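Local atomic coordinates of ArsR family transcriptional regulator (PDB entry 6CDB), a protein that probably binds DNA as a zinc-responsive, helix-turn-helix transcriptional repressor of the ArsR family. Residues 38-42 and 43-47; 58-61 and 62-65; 6-10 and 11-15. The protein carries 1 engineered substitution. One frame throughout, in Å; residues are numbered along the deposited sequence.

Contact 3 (6-10 and 11-15) comes first along the chain, then contact 1 (38-42 and 43-47), then contact 2 (58-61 and 62-65). Contacts 1 and 3 cover the starts of helices 42-49 and 10-23, and contact 2 lies in helix 53-65. The centres of contacts 1 and 2 are about 14 Å apart. They touch where Leu-60 CD1 meets Val-42 CG2 at 3.6 Å. Helices 42-49 and 53-65 follow each other as the helix-turn-helix pair of the winged-helix fold. Contact 3 is about 33 Å from contact 1, between centres, on the opposite side of the chain's centre. There it meets the second subunit, so the three contacts span the helix pair that probably reads DNA and the dimer interface.

Contact 1 (38-42 and 43-47); sequences SEASV and GHISH
Ser-41 sets OG between its own backbone N and carbonyl carbon (chi1 65°), and His-44 sends its ring anti to the backbone N (chi1 179°). The first torsion turns OG to the start of helix 42-49. There Ser-41 OG accepts from His-44 N at 3.2 Å, the N-cap bond of this helix. Ser-41 OG also lies 3.5 Å from His-44 CB. The second torsion carries the imidazole back to Ala-40, and Ala-40 CB meets His-44 ND1 obliquely at 3.4 Å. Ala-40 CB also packs on Ile-45 CG1 at 3.9 Å. Ile-45 CG1 comes up to the oxygen end of the carbonyl, 3.1 Å from Ser-41 O. Two backbone bonds open the helix: Ile-45 N gives to Ser-41 O, and Ser-46 N gives to Val-42 O. Ala-40 is bonded through its backbone to Tyr-80 of strand 77-82, just before helix 42-49 begins. Ile-45 rests on Ile-31, Leu-34 and Leu-35 of helix 26-37. The hydroxyl of Ser-46 bonds to Leu-51 O. The Ser-41 hydroxyl thus satisfies a first-turn amide N-H that has no earlier helical carbonyl to bond to, while the contact buries His-44 ND1 with no partner in the model.

Contact 2 (58-61 and 62-65); sequences HQLK and LLKS
The backbones of His-58 to Lys-61 and Leu-62 to Ser-65 form about two turns of regular helix, joined by four i to i+4 bonds: Leu-62 N to His-58 O, Leu-63 N to Gln-59 O, Lys-64 N to Leu-60 O, the shortest at 2.8 Å, and Ser-65 N to Lys-61 O.

The side chains meet mostly the carbonyls of the turn before. Leu-63 has CG anti to its carbonyl carbon (chi1 -65°), and this sets Leu-63 CG 3.2 Å from Gln-59 O. Lys-64 CB lies 3.2 Å from Leu-60 O. Between side chains the touch is loose: Leu-60 CD2 and Leu-63 CD1 are 4.4 Å apart, one turn along the same buried face. Ser-65 turns its hydroxyl back, and Ser-65 OG gives to Leu-62 O at 2.8 Å. The amide of Gln-59 bonds through NE2 to Asn-55 OD1, and its OE1 takes a weak bond from Arg-28.

In the winged-helix fold, the position of helix 53-65, second of the helix-turn-helix pair, is consistent with that of the recognition helix. Its buried face lies on Ile-31 and Met-32 of helix 26-37, and Leu-60 also packs against helix 42-49. Leu-63 and Lys-64 touch Val-69 of strand 69-74, and Leu-60 and Lys-64 reach Tyr-80 of strand 77-82.

Contact 3 (6-10 and 11-15); sequences SEINT and DTLER
Asn-9 and Thr-12 make the side-chain hydrogen bond of this turn. Thr-12 OG1 gives its proton to Asn-9 OD1 at 2.7 Å. The two side chains cross at about a right angle, and the hydroxyl comes from above the amide, 37° out of the carbonyl plane. Asn-9 chi1 is 60°, which sets CG between the backbone N and the carbonyl carbon and brings OD1 to Thr-12 OG1. Thr-12 OG1 also lies 3.1 Å from Glu-7 O. A weak bond links it to Asn-99 OD1 of the second subunit, so several oxygens gather round this hydroxyl.

A second polar approach is not a hydrogen bond. Asn-9 ND2 lies close to Asp-11 OD1, at 2.7 Å, but the angle is poor and the amide and carboxylate planes stand 81° apart.

Asn-9 holds the N-cap position of helix 10-23, the first helix of this ArsR-type repressor. In this family the first helix commonly takes part in the dimer interface, as it does here. Glu-7 O bonds to Asn-99 ND2 of the second subunit, and Arg-15 NH2 to Ala-98 O of that subunit.

Two backbone bonds begin the helix. Leu-13 N gives to Asn-9 O at 3.2 Å, and Glu-14 N gives to Thr-10 O at 2.9 Å.

The apolar contacts are slight. Thr-10 and Glu-14 run side by side in the same direction, with CG2 of Thr-10 4.2 Å from CG of Glu-14. Ile-8 CG2 meets Leu-13 CD2 at 4.3 Å. Beyond them, Ile-8 packs on Glu-33 of the second subunit, and Leu-13 on Arg-30 of that subunit.

Contact 1 (38-42 and 43-47)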
loop_
_atom_site.group_PDB
_atom_site.type_symbol
_atom_site.label_atom_id
_atom_site.label_comp_id
_atom_site.label_asym_id
_atom_site.label_seq_id
_atom_site.Cartn_x
_atom_site.Cartn_y
_atom_site.Cartn_z
ATOM N N SER A 38 -4.878 6.444 -16.778
ATOM C CA SER A 38 -5.214 5.845 -18.060
ATOM C C SER A 38 -4.268 4.697 -18.392
ATOM O O SER A 38 -3.063 4.781 -18.134
ATOM C CB SER A 38 -5.158 6.883 -19.181
ATOM O OG SER A 38 -5.025 6.224 -20.420
ATOM N N GLU A 39 -4.820 3.641 -18.994
ATOM C CA GLU A 39 -3.990 2.544 -19.473
ATOM C C GLU A 39 -3.031 3.050 -20.546
ATOM O O GLU A 39 -3.302 4.035 -21.236
ATOM C CB GLU A 39 -4.857 1.422 -20.035
ATOM C CG GLU A 39 -5.541 1.805 -21.340
ATOM C CD GLU A 39 -6.403 0.693 -21.902
ATOM O OE1 GLU A 39 -6.637 -0.311 -21.194
ATOM O OE2 GLU A 39 -6.844 0.826 -23.060
ATOM N N ALA A 40 -1.892 2.377 -20.685
ATOM C CA ALA A 40 -0.849 2.898 -21.561
ATOM C C ALA A 40 0.128 1.793 -21.931
ATOM O O ALA A 40 0.201 0.748 -21.272
ATOM C CB ALA A 40 -0.102 4.065 -20.902
ATOM N N SER A 41 0.884 2.051 -22.994
ATOM C CA SER A 41 1.951 1.185 -23.463
ATOM C C SER A 41 3.243 1.526 -22.740
ATOM O O SER A 41 3.363 2.565 -22.095
ATOM C CB SER A 41 2.147 1.349 -24.968
ATOM O OG SER A 41 2.607 2.661 -25.256
ATOM N N VAL A 42 4.236 0.643 -22.882
ATOM C CA VAL A 42 5.554 0.911 -22.306
ATOM C C VAL A 42 6.162 2.176 -22.902
ATOM O O VAL A 42 6.737 3.000 -22.181
ATOM C CB VAL A 42 6.490 -0.298 -22.494
ATOM C CG1 VAL A 42 7.939 0.086 -22.134
ATOM C CG2 VAL A 42 6.012 -1.473 -21.632
ATOM N N GLY A 43 6.062 2.343 -24.222
ATOM C CA GLY A 43 6.608 3.541 -24.845
ATOM C C GLY A 43 5.980 4.815 -24.312
ATOM O O GLY A 43 6.674 5.803 -24.050
ATOM N N HIS A 44 4.666 4.799 -24.104
ATOM C CA HIS A 44 4.001 5.987 -23.585
ATOM C C HIS A 44 4.366 6.251 -22.129
ATOM O O HIS A 44 4.596 7.405 -21.743
ATOM C CB HIS A 44 2.489 5.851 -23.733
ATOM C CG HIS A 44 1.734 7.023 -23.192
ATOM N ND1 HIS A 44 1.137 7.016 -21.950
ATOM C CD2 HIS A 44 1.505 8.254 -23.713
ATOM C CE1 HIS A 44 0.561 8.184 -21.733
ATOM N NE2 HIS A 44 0.766 8.952 -22.788
ATOM N N ILE A 45 4.409 5.203 -21.300
ATOM C CA ILE A 45 4.814 5.372 -19.904
ATOM C C ILE A 45 6.216 5.951 -19.839
ATOM O O ILE A 45 6.479 6.936 -19.136
ATOM C CB ILE A 45 4.739 4.028 -19.156
ATOM C CG1 ILE A 45 3.301 3.488 -19.133
ATOM C CG2 ILE A 45 5.315 4.173 -17.733
ATOM C CD1 ILE A 45 3.204 2.017 -18.744
ATOM N N SER A 46 7.135 5.337 -20.587
ATOM C CA SER A 46 8.522 5.776 -20.632
ATOM C C SER A 46 8.620 7.243 -21.034
ATOM O O SER A 46 9.276 8.043 -20.354
ATOM C CB SER A 46 9.285 4.882 -21.602
ATOM O OG SER A 46 10.322 5.609 -22.225
ATOM N N HIS A 47 7.940 7.620 -22.124
ATOM C CA HIS A 47 7.995 9.004 -22.591
ATOM C C HIS A 47 7.409 9.964 -21.561
ATOM O O HIS A 47 8.013 10.993 -21.237
ATOM C CB HIS A 47 7.250 9.132 -23.913
ATOM C CG HIS A 47 7.187 10.532 -24.426
ATOM N ND1 HIS A 47 6.034 11.286 -24.390
ATOM C CD2 HIS A 47 8.141 11.324 -24.968
ATOM C CE1 HIS A 47 6.274 12.475 -24.913
ATOM N NE2 HIS A 47 7.545 12.526 -25.270
#

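Contact 2 (58-61 and 62-65)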
loop_
_atom_site.group_PDB
_atom_site.type_symbol
_atom_site.label_atom_id
_atom_site.label_comp_id
_atom_site.label_asym_id
_atom_site.label_seq_id
_atom_site.Cartn_x
_atom_site.Cartn_y
_atom_site.Cartn_z
ATOM N N HIS A 58 11.156 -3.481 -16.901
ATOM C CA HIS A 58 11.563 -4.237 -15.717
ATOM C C HIS A 58 10.550 -4.062 -14.580
ATOM O O HIS A 58 10.050 -5.048 -14.002
ATOM C CB HIS A 58 12.967 -3.783 -15.303
ATOM C CG HIS A 58 13.597 -4.606 -14.220
ATOM N ND1 HIS A 58 14.172 -5.838 -14.454
ATOM C CD2 HIS A 58 13.778 -4.354 -12.901
ATOM C CE1 HIS A 58 14.656 -6.319 -13.323
ATOM N NE2 HIS A 58 14.430 -5.437 -12.366
ATOM N N GLN A 59 10.212 -2.806 -14.264
ATOM C CA GLN A 59 9.297 -2.547 -13.155
ATOM C C GLN A 59 7.925 -3.155 -13.412
ATOM O O GLN A 59 7.282 -3.654 -12.486
ATOM C CB GLN A 59 9.171 -1.045 -12.902
ATOM C CG GLN A 59 10.494 -0.321 -12.760
ATOM C CD GLN A 59 11.445 -0.996 -11.784
ATOM O OE1 GLN A 59 11.038 -1.478 -10.727
ATOM N NE2 GLN A 59 12.723 -1.040 -12.146
ATOM N N LEU A 60 7.472 -3.145 -14.668
ATOM C CA LEU A 60 6.166 -3.712 -14.994
ATOM C C LEU A 60 6.177 -5.235 -14.949
ATOM O O LEU A 60 5.145 -5.842 -14.632
ATOM C CB LEU A 60 5.704 -3.244 -16.376
ATOM C CG LEU A 60 5.411 -1.768 -16.586
ATOM C CD1 LEU A 60 5.192 -1.486 -18.094
ATOM C CD2 LEU A 60 4.196 -1.341 -15.811
ATOM N N LYS A 61 7.305 -5.878 -15.282
ATOM C CA LYS A 61 7.391 -7.317 -15.045
ATOM C C LYS A 61 7.217 -7.610 -13.569
ATOM O O LYS A 61 6.470 -8.523 -13.192
ATOM C CB LYS A 61 8.716 -7.901 -15.526
ATOM C CG LYS A 61 9.106 -7.531 -16.932
ATOM C CD LYS A 61 8.306 -8.286 -17.970
ATOM C CE LYS A 61 8.519 -7.652 -19.342
ATOM N NZ LYS A 61 9.984 -7.671 -19.709
ATOM N N LEU A 62 7.880 -6.825 -12.711
ATOM C CA LEU A 62 7.722 -7.065 -11.277
ATOM C C LEU A 62 6.279 -6.827 -10.831
ATOM O O LEU A 62 5.694 -7.659 -10.131
ATOM C CB LEU A 62 8.683 -6.194 -10.470
ATOM C CG LEU A 62 8.392 -6.193 -8.961
ATOM C CD1 LEU A 62 8.346 -7.618 -8.347
ATOM C CD2 LEU A 62 9.408 -5.344 -8.228
ATOM N N LEU A 63 5.690 -5.698 -11.236
ATOM C CA LEU A 63 4.324 -5.381 -10.824
ATOM C C LEU A 63 3.332 -6.412 -11.345
ATOM O O LEU A 63 2.347 -6.739 -10.664
ATOM C CB LEU A 63 3.943 -3.973 -11.300
ATOM C CG LEU A 63 4.747 -2.823 -10.683
ATOM C CD1 LEU A 63 4.452 -1.494 -11.382
ATOM C CD2 LEU A 63 4.484 -2.720 -9.168
ATOM N N LYS A 64 3.581 -6.954 -12.538
ATOM C CA LYS A 64 2.685 -7.966 -13.090
ATOM C C LYS A 64 2.789 -9.276 -12.307
ATOM O O LYS A 64 1.767 -9.917 -12.023
ATOM C CB LYS A 64 2.986 -8.197 -14.573
ATOM C CG LYS A 64 1.954 -9.082 -15.271
ATOM C CD LYS A 64 2.473 -9.666 -16.585
ATOM C CE LYS A 64 2.503 -8.634 -17.684
ATOM N NZ LYS A 64 3.002 -9.189 -18.983
ATOM N N SER A 65 4.009 -9.678 -11.934
ATOM C CA SER A 65 4.157 -10.922 -11.182
ATOM C C SER A 65 3.387 -10.887 -9.865
ATOM O O SER A 65 3.005 -11.940 -9.344
ATOM C CB SER A 65 5.632 -11.206 -10.911
ATOM O OG SER A 65 6.107 -10.371 -9.873
#

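Contact 3 (6-10 and 11-15)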
loop_
_atom_site.group_PDB
_atom_site.type_symbol
_atom_site.label_atom_id
_atom_site.label_comp_id
_atom_site.label_asym_id
_atom_site.label_seq_id
_atom_site.Cartn_x
_atom_site.Cartn_y
_atom_site.Cartn_z
ATOM N N SER A 6 -12.899 -12.886 4.769
ATOM C CA SER A 6 -12.147 -13.641 5.771
ATOM C C SER A 6 -10.844 -14.196 5.182
ATOM O O SER A 6 -10.229 -13.558 4.327
ATOM C CB SER A 6 -13.005 -14.781 6.344
ATOM O OG SER A 6 -14.110 -14.284 7.087
ATOM N N GLU A 7 -10.421 -15.370 5.666
ATOM C CA GLU A 7 -9.255 -16.090 5.137
ATOM C C GLU A 7 -7.955 -15.302 5.334
ATOM O O GLU A 7 -7.060 -15.323 4.484
ATOM C CB GLU A 7 -9.462 -16.456 3.659
ATOM C CG GLU A 7 -8.635 -17.646 3.149
ATOM C CD GLU A 7 -8.775 -17.855 1.642
ATOM O OE1 GLU A 7 -7.736 -17.909 0.939
ATOM O OE2 GLU A 7 -9.929 -17.958 1.160
ATOM N N ILE A 8 -7.831 -14.614 6.470
ATOM C CA ILE A 8 -6.586 -13.919 6.822
ATOM C C ILE A 8 -5.709 -14.943 7.542
ATOM O O ILE A 8 -5.831 -15.192 8.745
ATOM C CB ILE A 8 -6.834 -12.650 7.644
ATOM C CG1 ILE A 8 -7.097 -11.447 6.718
ATOM C CG2 ILE A 8 -5.640 -12.317 8.563
ATOM C CD1 ILE A 8 -8.420 -11.475 5.958
ATOM N N ASN A 9 -4.844 -15.580 6.779
ATOM C CA ASN A 9 -3.825 -16.454 7.323
ATOM C C ASN A 9 -2.456 -15.838 7.053
ATOM O O ASN A 9 -2.333 -14.793 6.399
ATOM C CB ASN A 9 -3.947 -17.859 6.727
ATOM C CG ASN A 9 -3.790 -17.862 5.221
ATOM O OD1 ASN A 9 -4.474 -17.120 4.514
ATOM N ND2 ASN A 9 -2.877 -18.686 4.721
ATOM N N THR A 10 -1.426 -16.503 7.571
ATOM C CA THR A 10 -0.062 -15.997 7.466
ATOM C C THR A 10 0.339 -15.755 6.016
ATOM O O THR A 10 0.915 -14.708 5.691
ATOM C CB THR A 10 0.897 -16.982 8.140
ATOM O OG1 THR A 10 0.657 -16.982 9.552
ATOM C CG2 THR A 10 2.359 -16.616 7.862
ATOM N N ASP A 11 0.041 -16.714 5.132
ATOM C CA ASP A 11 0.372 -16.573 3.713
ATOM C C ASP A 11 -0.217 -15.293 3.126
ATOM O O ASP A 11 0.475 -14.542 2.422
ATOM C CB ASP A 11 -0.136 -17.792 2.939
ATOM C CG ASP A 11 0.196 -19.105 3.634
ATOM O OD1 ASP A 11 -0.705 -19.975 3.740
ATOM O OD2 ASP A 11 1.359 -19.262 4.077
ATOM N N THR A 12 -1.499 -15.032 3.399
ATOM C CA THR A 12 -2.131 -13.818 2.895
ATOM C C THR A 12 -1.342 -12.581 3.298
ATOM O O THR A 12 -1.044 -11.724 2.459
ATOM C CB THR A 12 -3.570 -13.699 3.401
ATOM O OG1 THR A 12 -4.302 -14.886 3.074
ATOM C CG2 THR A 12 -4.245 -12.491 2.745
ATOM N N LEU A 13 -1.003 -12.464 4.587
ATOM C CA LEU A 13 -0.315 -11.261 5.046
ATOM C C LEU A 13 1.103 -11.186 4.497
ATOM O O LEU A 13 1.630 -10.089 4.301
ATOM C CB LEU A 13 -0.316 -11.194 6.577
ATOM C CG LEU A 13 -1.700 -11.065 7.247
ATOM C CD1 LEU A 13 -1.572 -10.659 8.714
ATOM C CD2 LEU A 13 -2.606 -10.082 6.481
ATOM N N GLU A 14 1.732 -12.327 4.228
ATOM C CA GLU A 14 3.020 -12.281 3.555
ATOM C C GLU A 14 2.886 -11.721 2.141
ATOM O O GLU A 14 3.675 -10.855 1.738
ATOM C CB GLU A 14 3.649 -13.670 3.539
ATOM C CG GLU A 14 4.029 -14.170 4.933
ATOM C CD GLU A 14 5.526 -14.146 5.147
ATOM O OE1 GLU A 14 6.206 -15.062 4.629
ATOM O OE2 GLU A 14 6.020 -13.203 5.811
ATOM N N ARG A 15 1.893 -12.193 1.373
ATOM C CA ARG A 15 1.691 -11.646 0.031
ATOM C C ARG A 15 1.356 -10.160 0.087
ATOM O O ARG A 15 1.871 -9.375 -0.715
ATOM C CB ARG A 15 0.604 -12.428 -0.711
ATOM C CG ARG A 15 0.898 -13.923 -0.785
ATOM C CD ARG A 15 0.136 -14.625 -1.899
ATOM N NE ARG A 15 -1.305 -14.628 -1.662
ATOM C CZ ARG A 15 -1.942 -15.496 -0.876
ATOM N NH1 ARG A 15 -1.267 -16.449 -0.237
ATOM N NH2 ARG A 15 -3.258 -15.409 -0.725
#